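Local coordinates for protein putative acyl-CoA thioester hydrolase YbhC (Escherichia coli K-12, PDB 3GRH) that is a putative thioesterase of the outer membrane, related to pectinesterases by family, that neither binds pectin nor shows pectinesterase activity, at residues A[146-151]-A[159-164]; A[152-157]-A[186-191]; A[231-236]-A[265-270]; A[251-256]-A[283-288]. All blocks are in the same frame, centred on the assembly; numbering follows the deposited sequence.

Overall arrangement
Following the chain from its N terminus, the segment 146-151 leaves strand 142-146, and contact 1 closes the short loop that returns through helix 154-161. Contact 2 starts inside that loop, at the head of the same helix, and reaches forward to 186-191, so the two cross; they also touch, Gly-150 O lying 2.8 Å from Gly-189 N. Contacts 3 and 4 follow in series and cross in turn, 231-236 and 251-256 pairing with 265-270 and 283-288. Their centres are 8 Å apart, and each closes a loop, bringing one beta-helix coil beside the preceding. Between the helical insertion of contacts 1 and 2 and the coils, Leu-191 CD2 packs 4.1 Å from Thr-252 CG2.

Contact 1: residues A[146-151]-A[159-164]; sequences LSLDGG and HDVNPR
Leu-148 lies across Val-161 at about a right angle, and its branched end carries the closest apolar contact. Traced outward, CB of Leu-148 is still remote from the helix. The next atom, CG, sits opposite the carbonyl carbon (chi1 -63°), and this torsion carries the fork toward Val-161. Both prongs converge there on a single methyl: Leu-148 CD1 is 4.0 Å from Val-161 CG2, and Leu-148 CD2 is 3.8 Å from the same carbon. CD2 has two further neighbours, Asp-160 CB at 4.2 Å from Leu-148 CD2 and, within its own segment, Leu-146 CD2 at 3.9 Å from it.

Leu-146 thus extends the apolar patch. Its CD2 meets the backbone rather than a side chain most closely, at 3.8 Å from Asp-160 O in the last turn of the helix. The acidic end of Asp-160 stays at the border: its OD2 comes to 4.3 Å from Ser-147 O without a bond between the two oxygens, while the hydroxyl of Ser-147 is bonded to Thr-213. Polar order is supplied inside the loop instead. Gly-151 N donates to Asp-149 OD1 over 2.9 Å, approaching 49° above the carboxylate plane, and so closes an Asx turn, whereas OD2 of Asp-149 bonds to His-223.

Val-161 also rests on Thr-120 and Tyr-122 of strand 115-123, the sheet neighbour of strand 142-146. A short helix inserted after one strand and packed against the next one in the sheet is here an excursion from the coils of the parallel beta-helix that defines this fold.

Contact 2: residues A[152-157]-A[186-191]; sequences MSPADW and DSIGVL
Met-152 and Ile-188 open the contact with both backbone and side chain. Ile-188 N donates to Met-152 O over 2.9 Å; the donor lies almost on the extension of the carbonyl bond, although the angle at the hydrogen is bent, 140°. Beside it the two side chains run in the same direction, with Met-152 CG 4.0 Å from Ile-188 CG2, and the sulfur of Met-152 continues to the edge of the Trp-157 ring, in its plane.

Ser-153 is the N-cap of the helix: its OG accepts from Asp-156 N at 3.2 Å. Its CA-H faces the Asp-186 carbonyl, Ser-153 CA and Asp-186 O being 3.6 Å apart. Pro-154 begins the first turn and slides past Ile-188 in the opposite sense, its CB 4.0 Å from Ile-188 CD1.

One turn later comes Trp-157. With CG anti to the backbone N (chi1 -174°), the indole turns back toward the other segment and offers Ile-188 a face. Ile-188 CG1 stands 3.9 Å from the centroid of the Trp-157 five-membered ring, only 10° off its normal, a CH-pi contact, while Ile-188 CD1 lies 3.9 Å from Trp-157 CD2. Replacing this tryptophan with an alanine would probably open a gap beneath Ile-188 and leave the Cys-192 carbonyl without the NE1 donor it now has.

That bond to Cys-192, whose disulfide partner is Cys-180, links helix 154-161 with the region before strand 196-198. The Trp-157 ring also meets the Tyr-177 ring and touches Cys-180 and Gln-181, so it contacts both the 186-191 loop and helix 174-181.

Contact 3: residues A[231-236]-A[265-270]; sequences DGDQVQ and QPRTLV
The guanidinium of Arg-267 and the carboxylate of Asp-233 meet edge to edge, their planes only 11° apart. Arg-267 grips side-on: NE donates to Asp-233 OD1 at 2.9 Å, in plane and nearly straight at 177°, on the syn lone pair, while NH2 donates to Asp-233 OD2 at 2.9 Å, also on the syn side, completing a salt bridge. The anti lone pair of Asp-233 OD1 takes Arg-267 N, 2.8 Å away, so one carboxylate fixes both backbone and side chain. Gln-234 approaches the guanidinium obliquely without bonding, Trp-64 touches both Gln-234 and Arg-267, and Arg-267 NH1 bonds to Phe-54 O. An alanine at Asp-233 is likely to leave the arginine's charge and backbone N without this mate and the guanidinium less firmly held.

Past this clasp the backbones pair. Val-235 N donates to Arg-267 O at 3.2 Å, and Leu-269 N to Val-235 O at 2.9 Å. Val-235 and Thr-268 lie side by side on one face, with Gln-236 and Leu-269 on the other. A water donates to Gly-232 O at 2.7 Å and bonds Thr-268 OG1.

This in-register stacking of strands 235-238 and 267-271 belongs to the parallel sheet of a beta-helix, where equivalent strands of successive coils pair.

Contact 4: residues A[251-256]-A[283-288]; sequences VTNSGV and SGRGAV
Val-251 pairs with Gly-284 in a parallel bridge between successive coils of the beta-helix, and this is the tight half of the contact. Val-251 N donates to Ser-283 O at 2.9 Å; near the predicted nucleophile Asp-280, Ser-283 OG bonds to that residue's carbonyl. Arg-285 N returns a bond to Val-251 O, also 2.9 Å, though from 47° above the carbonyl plane. Between them Gly-284 CA comes within 3.2 Å of Val-251 O. A CB on this glycine would run into that same oxygen, and its phi of 124° is itself a conformation suited to glycine. The Val-251 side chain reaches across to strand 287-291, where its CG2 is 3.8 Å from Val-288 CG2. Phe-321 touches both valines, which places them in the interior of the coil.

The other half is looser, though still buried. Thr-252 turns away, its OG1 bonded to Asp-231 and, in an ST turn, to Ser-254 N; beyond it the chain departs toward Val-256, which is exposed. Asn-253 and Arg-285 touch by van der Waals contact alone, their amide and guanidinium planes 88° apart, and both polar ends are held elsewhere: Asn-253 ND2 by the carbonyls of Glu-261 and Arg-264, Arg-285 by Ala-312 O, Glu-261 O and a salt bridge to Asp-345. What joins the looser pair is the aliphatic arm of Arg-285, whose CD rests 3.5 Å from Asn-253 ND2 and 3.6 Å from Asn-253 OD1.

Contact 1: residues A[146-151]-A[159-164]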
loop_
_atom_site.group_PDB
_atom_site.type_symbol
_atom_site.label_atom_id
_atom_site.label_comp_id
_atom_site.label_asym_id
_atom_site.label_seq_id
_atom_site.Cartn_x
_atom_site.Cartn_y
_atom_site.Cartn_z
ATOM N N LEU A 146 -11.380 -12.672 -1.477
ATOM C CA LEU A 146 -11.110 -14.096 -1.212
ATOM C C LEU A 146 -10.435 -14.130 0.192
ATOM O O LEU A 146 -9.881 -13.111 0.605
ATOM C CB LEU A 146 -10.171 -14.739 -2.249
ATOM C CG LEU A 146 -10.094 -16.221 -2.305
ATOM C CD1 LEU A 146 -11.448 -16.787 -2.742
ATOM C CD2 LEU A 146 -8.948 -16.646 -3.225
ATOM N N SER A 147 -10.474 -15.259 0.888
ATOM C CA SER A 147 -9.782 -15.417 2.171
ATOM C C SER A 147 -8.524 -16.191 1.944
ATOM O O SER A 147 -8.566 -17.352 1.566
ATOM C CB SER A 147 -10.637 -16.169 3.179
ATOM O OG SER A 147 -11.800 -15.438 3.485
ATOM N N LEU A 148 -7.365 -15.575 2.166
ATOM C CA LEU A 148 -6.094 -16.249 2.050
ATOM C C LEU A 148 -5.167 -15.821 3.175
ATOM O O LEU A 148 -5.079 -14.645 3.515
ATOM C CB LEU A 148 -5.396 -15.900 0.780
ATOM C CG LEU A 148 -6.057 -16.274 -0.518
ATOM C CD1 LEU A 148 -5.227 -15.629 -1.677
ATOM C CD2 LEU A 148 -6.284 -17.817 -0.683
ATOM N N ASP A 149 -4.541 -16.770 3.797
ATOM C CA ASP A 149 -3.668 -16.540 4.965
ATOM C C ASP A 149 -2.267 -17.034 4.621
ATOM O O ASP A 149 -2.111 -18.134 4.157
ATOM C CB ASP A 149 -4.217 -17.333 6.130
ATOM C CG ASP A 149 -3.506 -17.102 7.500
ATOM O OD1 ASP A 149 -2.317 -16.715 7.639
ATOM O OD2 ASP A 149 -4.189 -17.367 8.556
ATOM N N GLY A 150 -1.260 -16.226 4.882
ATOM C CA GLY A 150 0.134 -16.641 4.658
ATOM C C GLY A 150 0.513 -17.901 5.383
ATOM O O GLY A 150 1.369 -18.582 4.933
ATOM N N GLY A 151 -0.181 -18.235 6.460
ATOM C CA GLY A 151 0.086 -19.439 7.158
ATOM C C GLY A 151 -0.493 -20.703 6.579
ATOM O O GLY A 151 -0.224 -21.809 7.119
ATOM N N HIS A 159 -6.110 -25.004 -3.838
ATOM C CA HIS A 159 -7.506 -25.306 -3.950
ATOM C C HIS A 159 -8.371 -24.063 -4.013
ATOM O O HIS A 159 -9.205 -23.909 -4.921
ATOM C CB HIS A 159 -7.955 -26.230 -2.822
ATOM C CG HIS A 159 -9.366 -26.644 -2.983
ATOM N ND1 HIS A 159 -9.741 -27.597 -3.904
ATOM C CD2 HIS A 159 -10.504 -26.219 -2.392
ATOM C CE1 HIS A 159 -11.054 -27.738 -3.877
ATOM N NE2 HIS A 159 -11.537 -26.934 -2.952
ATOM N N ASP A 160 -8.067 -23.116 -3.134
ATOM C CA ASP A 160 -8.843 -21.884 -2.992
ATOM C C ASP A 160 -8.601 -20.919 -4.096
ATOM O O ASP A 160 -9.524 -20.186 -4.506
ATOM C CB ASP A 160 -8.537 -21.240 -1.651
ATOM C CG ASP A 160 -9.162 -21.990 -0.473
ATOM O OD1 ASP A 160 -9.680 -23.121 -0.663
ATOM O OD2 ASP A 160 -8.976 -21.484 0.649
ATOM N N VAL A 161 -7.353 -20.826 -4.581
ATOM C CA VAL A 161 -6.957 -19.872 -5.646
ATOM C C VAL A 161 -7.260 -20.368 -7.060
ATOM O O VAL A 161 -7.680 -19.559 -7.917
ATOM C CB VAL A 161 -5.455 -19.577 -5.515
ATOM C CG1 VAL A 161 -4.926 -18.784 -6.681
ATOM C CG2 VAL A 161 -5.257 -18.739 -4.221
ATOM N N ASN A 162 -7.148 -21.678 -7.263
ATOM C CA ASN A 162 -7.281 -22.270 -8.603
ATOM C C ASN A 162 -8.253 -23.350 -8.805
ATOM O O ASN A 162 -7.872 -24.470 -9.100
ATOM C CB ASN A 162 -5.899 -22.672 -9.037
ATOM C CG ASN A 162 -5.820 -23.005 -10.513
ATOM O OD1 ASN A 162 -6.593 -22.497 -11.301
ATOM N ND2 ASN A 162 -4.810 -23.776 -10.890
ATOM N N PRO A 163 -9.550 -23.015 -8.721
ATOM C CA PRO A 163 -10.593 -23.910 -9.149
ATOM C C PRO A 163 -10.805 -23.933 -10.654
ATOM O O PRO A 163 -10.743 -22.883 -11.310
ATOM C CB PRO A 163 -11.829 -23.369 -8.398
ATOM C CG PRO A 163 -11.293 -22.409 -7.396
ATOM C CD PRO A 163 -10.121 -21.797 -8.116
ATOM N N ARG A 164 -11.034 -25.124 -11.199
ATOM C CA ARG A 164 -11.488 -25.286 -12.574
ATOM C C ARG A 164 -10.555 -24.701 -13.636
ATOM O O ARG A 164 -11.004 -24.225 -14.678
ATOM C CB ARG A 164 -12.916 -24.725 -12.693
ATOM C CG ARG A 164 -13.848 -25.223 -11.538
ATOM C CD ARG A 164 -15.194 -24.472 -11.445
ATOM N NE ARG A 164 -15.274 -23.564 -10.285
ATOM C CZ ARG A 164 -14.841 -22.303 -10.257
ATOM N NH1 ARG A 164 -14.254 -21.759 -11.318
ATOM N NH2 ARG A 164 -14.982 -21.572 -9.150
#

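Contact 2: residues A[152-157]-A[186-191]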
loop_
_atom_site.group_PDB
_atom_site.type_symbol
_atom_site.label_atom_id
_atom_site.label_comp_id
_atom_site.label_asym_id
_atom_site.label_seq_id
_atom_site.Cartn_x
_atom_site.Cartn_y
_atom_site.Cartn_z
ATOM N N MET A 152 -1.343 -20.586 5.594
ATOM C CA MET A 152 -2.047 -21.711 5.011
ATOM C C MET A 152 -1.109 -22.611 4.217
ATOM O O MET A 152 -0.062 -22.206 3.710
ATOM C CB MET A 152 -3.280 -21.265 4.235
ATOM C CG MET A 152 -3.023 -20.898 2.862
ATOM S SD MET A 152 -4.300 -19.858 2.079
ATOM C CE MET A 152 -5.605 -21.054 1.947
ATOM N N SER A 153 -1.493 -23.892 4.137
ATOM C CA SER A 153 -0.720 -24.837 3.399
ATOM C C SER A 153 -0.791 -24.559 1.913
ATOM O O SER A 153 -1.790 -24.036 1.437
ATOM C CB SER A 153 -1.200 -26.294 3.629
ATOM O OG SER A 153 -2.557 -26.522 3.214
ATOM N N PRO A 154 0.287 -24.889 1.175
ATOM C CA PRO A 154 0.154 -24.800 -0.277
ATOM C C PRO A 154 -0.971 -25.561 -0.874
ATOM O O PRO A 154 -1.629 -25.069 -1.788
ATOM C CB PRO A 154 1.526 -25.254 -0.791
ATOM C CG PRO A 154 2.467 -24.919 0.371
ATOM C CD PRO A 154 1.671 -25.170 1.590
ATOM N N ALA A 155 -1.268 -26.767 -0.395
ATOM C CA ALA A 155 -2.413 -27.472 -0.943
ATOM C C ALA A 155 -3.751 -26.757 -0.793
ATOM O O ALA A 155 -4.560 -26.749 -1.728
ATOM C CB ALA A 155 -2.476 -28.820 -0.294
ATOM N N ASP A 156 -4.006 -26.222 0.390
ATOM C CA ASP A 156 -5.214 -25.424 0.674
ATOM C C ASP A 156 -5.233 -24.164 -0.156
ATOM O O ASP A 156 -6.262 -23.813 -0.686
ATOM C CB ASP A 156 -5.316 -25.082 2.159
ATOM C CG ASP A 156 -5.695 -26.276 3.005
ATOM O OD1 ASP A 156 -5.942 -27.385 2.434
ATOM O OD2 ASP A 156 -5.739 -26.106 4.254
ATOM N N TRP A 157 -4.081 -23.522 -0.319
ATOM C CA TRP A 157 -3.925 -22.349 -1.195
ATOM C C TRP A 157 -4.274 -22.637 -2.622
ATOM O O TRP A 157 -5.067 -21.950 -3.244
ATOM C CB TRP A 157 -2.516 -21.800 -1.079
ATOM C CG TRP A 157 -2.283 -20.522 -1.808
ATOM C CD1 TRP A 157 -2.418 -19.269 -1.334
ATOM C CD2 TRP A 157 -1.827 -20.403 -3.135
ATOM N NE1 TRP A 157 -2.094 -18.354 -2.280
ATOM C CE2 TRP A 157 -1.757 -19.022 -3.430
ATOM C CE3 TRP A 157 -1.467 -21.326 -4.137
ATOM C CZ2 TRP A 157 -1.298 -18.569 -4.638
ATOM C CZ3 TRP A 157 -1.063 -20.864 -5.345
ATOM C CH2 TRP A 157 -1.011 -19.499 -5.597
ATOM N N ASP A 186 5.845 -25.421 4.515
ATOM C CA ASP A 186 4.689 -25.718 5.341
ATOM C C ASP A 186 3.572 -24.698 5.100
ATOM O O ASP A 186 2.372 -25.027 5.169
ATOM C CB ASP A 186 5.110 -25.647 6.800
ATOM C CG ASP A 186 4.125 -26.312 7.719
ATOM O OD1 ASP A 186 4.547 -27.192 8.539
ATOM O OD2 ASP A 186 2.924 -25.963 7.617
ATOM N N SER A 187 3.993 -23.467 4.849
ATOM C CA SER A 187 3.066 -22.328 4.692
ATOM C C SER A 187 3.393 -21.605 3.396
ATOM O O SER A 187 4.527 -21.618 2.912
ATOM C CB SER A 187 3.163 -21.399 5.925
ATOM O OG SER A 187 2.859 -22.077 7.140
ATOM N N ILE A 188 2.401 -20.971 2.792
ATOM C CA ILE A 188 2.623 -20.310 1.518
ATOM C C ILE A 188 3.335 -18.954 1.637
ATOM O O ILE A 188 4.025 -18.516 0.688
ATOM C CB ILE A 188 1.257 -20.212 0.789
ATOM C CG1 ILE A 188 1.443 -20.007 -0.710
ATOM C CG2 ILE A 188 0.351 -19.194 1.457
ATOM C CD1 ILE A 188 1.578 -21.291 -1.429
ATOM N N GLY A 189 3.138 -18.245 2.745
ATOM C CA GLY A 189 3.782 -16.955 2.989
ATOM C C GLY A 189 3.036 -15.709 2.586
ATOM O O GLY A 189 2.143 -15.773 1.744
ATOM N N VAL A 190 3.416 -14.570 3.157
ATOM C CA VAL A 190 2.681 -13.304 2.908
ATOM C C VAL A 190 2.692 -12.949 1.438
ATOM O O VAL A 190 1.675 -12.413 0.899
ATOM C CB VAL A 190 3.251 -12.165 3.777
ATOM C CG1 VAL A 190 4.717 -11.928 3.499
ATOM C CG2 VAL A 190 2.449 -10.829 3.640
ATOM N N LEU A 191 3.812 -13.160 0.760
ATOM C CA LEU A 191 3.940 -12.768 -0.652
ATOM C C LEU A 191 3.086 -13.625 -1.611
ATOM O O LEU A 191 3.147 -13.410 -2.837
ATOM C CB LEU A 191 5.418 -12.796 -1.110
ATOM C CG LEU A 191 6.286 -11.691 -0.495
ATOM C CD1 LEU A 191 7.569 -11.547 -1.227
ATOM C CD2 LEU A 191 5.588 -10.315 -0.528
#

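Contact 3: residues A[231-236]-A[265-270]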
loop_
_atom_site.group_PDB
_atom_site.type_symbol
_atom_site.label_atom_id
_atom_site.label_comp_id
_atom_site.label_asym_id
_atom_site.label_seq_id
_atom_site.Cartn_x
_atom_site.Cartn_y
_atom_site.Cartn_z
ATOM N N ASP A 231 3.260 -4.390 -7.590
ATOM C CA ASP A 231 4.731 -4.383 -7.849
ATOM C C ASP A 231 5.089 -3.492 -9.047
ATOM O O ASP A 231 6.296 -3.258 -9.296
ATOM C CB ASP A 231 5.228 -5.820 -8.203
ATOM C CG ASP A 231 4.885 -6.888 -7.199
ATOM O OD1 ASP A 231 4.492 -6.549 -6.058
ATOM O OD2 ASP A 231 4.988 -8.120 -7.599
ATOM N N GLY A 232 4.093 -2.979 -9.777
ATOM C CA GLY A 232 4.322 -2.189 -10.968
ATOM C C GLY A 232 4.755 -0.761 -10.673
ATOM O O GLY A 232 4.526 -0.221 -9.601
ATOM N N ASP A 233 5.371 -0.141 -11.651
ATOM C CA ASP A 233 5.691 1.325 -11.578
ATOM C C ASP A 233 4.570 2.077 -12.198
ATOM O O ASP A 233 3.895 1.637 -13.123
ATOM C CB ASP A 233 6.980 1.604 -12.314
ATOM C CG ASP A 233 7.549 2.998 -12.144
ATOM O OD1 ASP A 233 7.471 3.617 -11.073
ATOM O OD2 ASP A 233 8.222 3.470 -13.166
ATOM N N GLN A 234 4.403 3.332 -11.780
ATOM C CA GLN A 234 3.438 4.258 -12.311
ATOM C C GLN A 234 2.017 3.750 -12.088
ATOM O O GLN A 234 1.222 3.860 -12.997
ATOM C CB GLN A 234 3.728 4.708 -13.744
ATOM C CG GLN A 234 5.026 5.480 -13.843
ATOM C CD GLN A 234 5.312 6.042 -15.227
ATOM O OE1 GLN A 234 4.446 6.097 -16.113
ATOM N NE2 GLN A 234 6.446 6.596 -15.347
ATOM N N VAL A 235 1.707 3.283 -10.869
ATOM C CA VAL A 235 0.427 2.737 -10.543
ATOM C C VAL A 235 -0.420 3.813 -9.869
ATOM O O VAL A 235 0.093 4.534 -9.049
ATOM C CB VAL A 235 0.580 1.550 -9.668
ATOM C CG1 VAL A 235 -0.724 1.038 -9.005
ATOM C CG2 VAL A 235 1.329 0.462 -10.425
ATOM N N GLN A 236 -1.682 3.912 -10.248
ATOM C CA GLN A 236 -2.598 4.898 -9.688
ATOM C C GLN A 236 -3.796 4.212 -9.128
ATOM O O GLN A 236 -4.435 3.442 -9.824
ATOM C CB GLN A 236 -3.053 5.943 -10.692
ATOM C CG GLN A 236 -1.915 6.770 -11.246
ATOM C CD GLN A 236 -2.373 7.597 -12.426
ATOM O OE1 GLN A 236 -3.111 8.577 -12.204
ATOM N NE2 GLN A 236 -1.918 7.244 -13.655
ATOM N N GLN A 265 12.780 0.703 -8.125
ATOM C CA GLN A 265 12.049 1.591 -7.262
ATOM C C GLN A 265 10.657 1.957 -7.876
ATOM O O GLN A 265 10.510 3.013 -8.486
ATOM C CB GLN A 265 12.869 2.872 -7.117
ATOM C CG GLN A 265 12.338 4.037 -6.369
ATOM C CD GLN A 265 12.210 3.885 -4.866
ATOM O OE1 GLN A 265 12.092 2.753 -4.326
ATOM N NE2 GLN A 265 12.134 5.036 -4.171
ATOM N N PRO A 266 9.682 1.083 -7.771
ATOM C CA PRO A 266 8.353 1.370 -8.313
ATOM C C PRO A 266 7.661 2.459 -7.586
ATOM O O PRO A 266 7.803 2.555 -6.386
ATOM C CB PRO A 266 7.579 0.115 -8.092
ATOM C CG PRO A 266 8.397 -0.543 -6.952
ATOM C CD PRO A 266 9.743 -0.254 -7.202
ATOM N N ARG A 267 6.955 3.318 -8.347
ATOM C CA ARG A 267 6.226 4.444 -7.800
ATOM C C ARG A 267 4.701 4.233 -7.930
ATOM O O ARG A 267 4.206 3.859 -8.988
ATOM C CB ARG A 267 6.560 5.676 -8.615
ATOM C CG ARG A 267 8.009 6.026 -8.509
ATOM C CD ARG A 267 8.501 6.953 -9.577
ATOM N NE ARG A 267 8.502 6.362 -10.898
ATOM C CZ ARG A 267 8.935 6.965 -11.998
ATOM N NH1 ARG A 267 9.403 8.183 -11.941
ATOM N NH2 ARG A 267 8.897 6.317 -13.162
ATOM N N THR A 268 4.030 4.491 -6.825
ATOM C CA THR A 268 2.564 4.341 -6.722
ATOM C C THR A 268 1.950 5.587 -6.140
ATOM O O THR A 268 2.449 6.109 -5.145
ATOM C CB THR A 268 2.257 3.092 -5.813
ATOM O OG1 THR A 268 2.964 1.943 -6.342
ATOM C CG2 THR A 268 0.807 2.772 -5.739
ATOM N N LEU A 269 0.805 6.001 -6.673
ATOM C CA LEU A 269 0.029 7.115 -6.124
ATOM C C LEU A 269 -1.322 6.584 -5.690
ATOM O O LEU A 269 -2.058 6.048 -6.543
ATOM C CB LEU A 269 -0.188 8.212 -7.189
ATOM C CG LEU A 269 -1.049 9.377 -6.727
ATOM C CD1 LEU A 269 -0.366 10.066 -5.584
ATOM C CD2 LEU A 269 -1.289 10.244 -7.897
ATOM N N VAL A 270 -1.668 6.755 -4.428
ATOM C CA VAL A 270 -2.989 6.321 -3.892
ATOM C C VAL A 270 -3.702 7.598 -3.445
ATOM O O VAL A 270 -3.164 8.367 -2.631
ATOM C CB VAL A 270 -2.806 5.406 -2.674
ATOM C CG1 VAL A 270 -4.200 4.981 -2.048
ATOM C CG2 VAL A 270 -1.960 4.191 -3.017
HETATM O O HOH W 1 3.038 -0.514 -7.375
#

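Contact 4: residues A[251-256]-A[283-288]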
loop_
_atom_site.group_PDB
_atom_site.type_symbol
_atom_site.label_atom_id
_atom_site.label_comp_id
_atom_site.label_asym_id
_atom_site.label_seq_id
_atom_site.Cartn_x
_atom_site.Cartn_y
_atom_site.Cartn_z
ATOM N N VAL A 251 3.247 -3.223 -1.027
ATOM C CA VAL A 251 3.928 -2.903 -2.245
ATOM C C VAL A 251 5.264 -3.596 -2.269
ATOM O O VAL A 251 5.881 -3.805 -1.250
ATOM C CB VAL A 251 4.144 -1.466 -2.401
ATOM C CG1 VAL A 251 2.739 -0.785 -2.593
ATOM C CG2 VAL A 251 4.763 -0.834 -1.198
ATOM N N THR A 252 5.676 -4.058 -3.429
ATOM C CA THR A 252 6.975 -4.619 -3.541
ATOM C C THR A 252 7.618 -4.165 -4.829
ATOM O O THR A 252 7.007 -3.464 -5.649
ATOM C CB THR A 252 7.024 -6.175 -3.538
ATOM O OG1 THR A 252 6.996 -6.650 -4.892
ATOM C CG2 THR A 252 5.938 -6.907 -2.702
ATOM N N ASN A 253 8.888 -4.453 -4.939
ATOM C CA ASN A 253 9.697 -4.141 -6.076
ATOM C C ASN A 253 10.122 -5.423 -6.805
ATOM O O ASN A 253 11.085 -5.447 -7.531
ATOM C CB ASN A 253 10.927 -3.270 -5.718
ATOM C CG ASN A 253 11.928 -3.951 -4.932
ATOM O OD1 ASN A 253 11.635 -4.941 -4.293
ATOM N ND2 ASN A 253 13.126 -3.348 -4.853
ATOM N N SER A 254 9.383 -6.474 -6.608
ATOM C CA SER A 254 9.641 -7.737 -7.231
ATOM C C SER A 254 9.535 -7.679 -8.727
ATOM O O SER A 254 8.703 -6.941 -9.319
ATOM C CB SER A 254 8.573 -8.719 -6.721
ATOM O OG SER A 254 8.709 -9.997 -7.310
ATOM N N GLY A 255 10.349 -8.532 -9.355
ATOM C CA GLY A 255 10.199 -8.856 -10.768
ATOM C C GLY A 255 9.530 -10.203 -10.885
ATOM O O GLY A 255 8.750 -10.604 -10.021
ATOM N N VAL A 256 9.845 -10.948 -11.935
ATOM C CA VAL A 256 9.136 -12.214 -12.131
ATOM C C VAL A 256 9.458 -13.354 -11.141
ATOM O O VAL A 256 8.718 -14.335 -11.056
ATOM C CB VAL A 256 9.343 -12.732 -13.549
ATOM C CG1 VAL A 256 8.705 -11.775 -14.534
ATOM C CG2 VAL A 256 10.811 -12.978 -13.801
ATOM N N SER A 283 2.484 -1.994 3.957
ATOM C CA SER A 283 3.788 -2.586 4.091
ATOM C C SER A 283 4.530 -2.640 2.795
ATOM O O SER A 283 3.910 -2.702 1.723
ATOM C CB SER A 283 3.566 -4.068 4.517
ATOM O OG SER A 283 2.932 -4.249 5.781
ATOM N N GLY A 284 5.850 -2.630 2.862
ATOM C CA GLY A 284 6.649 -3.036 1.758
ATOM C C GLY A 284 7.644 -2.097 1.233
ATOM O O GLY A 284 8.020 -1.089 1.881
ATOM N N ARG A 285 8.098 -2.407 0.017
ATOM C CA ARG A 285 9.234 -1.699 -0.602
ATOM C C ARG A 285 8.756 -1.033 -1.875
ATOM O O ARG A 285 8.291 -1.695 -2.758
ATOM C CB ARG A 285 10.316 -2.711 -0.954
ATOM C CG ARG A 285 11.632 -2.113 -1.443
ATOM C CD ARG A 285 12.771 -3.084 -1.382
ATOM N NE ARG A 285 13.150 -3.380 -0.048
ATOM C CZ ARG A 285 13.961 -4.391 0.266
ATOM N NH1 ARG A 285 14.494 -5.189 -0.667
ATOM N NH2 ARG A 285 14.267 -4.567 1.510
ATOM N N GLY A 286 8.948 0.266 -1.978
ATOM C CA GLY A 286 8.470 1.026 -3.126
ATOM C C GLY A 286 8.235 2.430 -2.619
ATOM O O GLY A 286 8.130 2.666 -1.411
ATOM N N ALA A 287 8.154 3.375 -3.549
ATOM C CA ALA A 287 7.869 4.720 -3.254
ATOM C C ALA A 287 6.365 4.912 -3.445
ATOM O O ALA A 287 5.853 4.741 -4.600
ATOM C CB ALA A 287 8.576 5.571 -4.204
ATOM N N VAL A 288 5.659 5.232 -2.380
ATOM C CA VAL A 288 4.190 5.328 -2.443
ATOM C C VAL A 288 3.800 6.645 -1.858
ATOM O O VAL A 288 4.230 6.967 -0.749
ATOM C CB VAL A 288 3.466 4.220 -1.667
ATOM C CG1 VAL A 288 1.948 4.280 -2.018
ATOM C CG2 VAL A 288 4.092 2.860 -2.024
#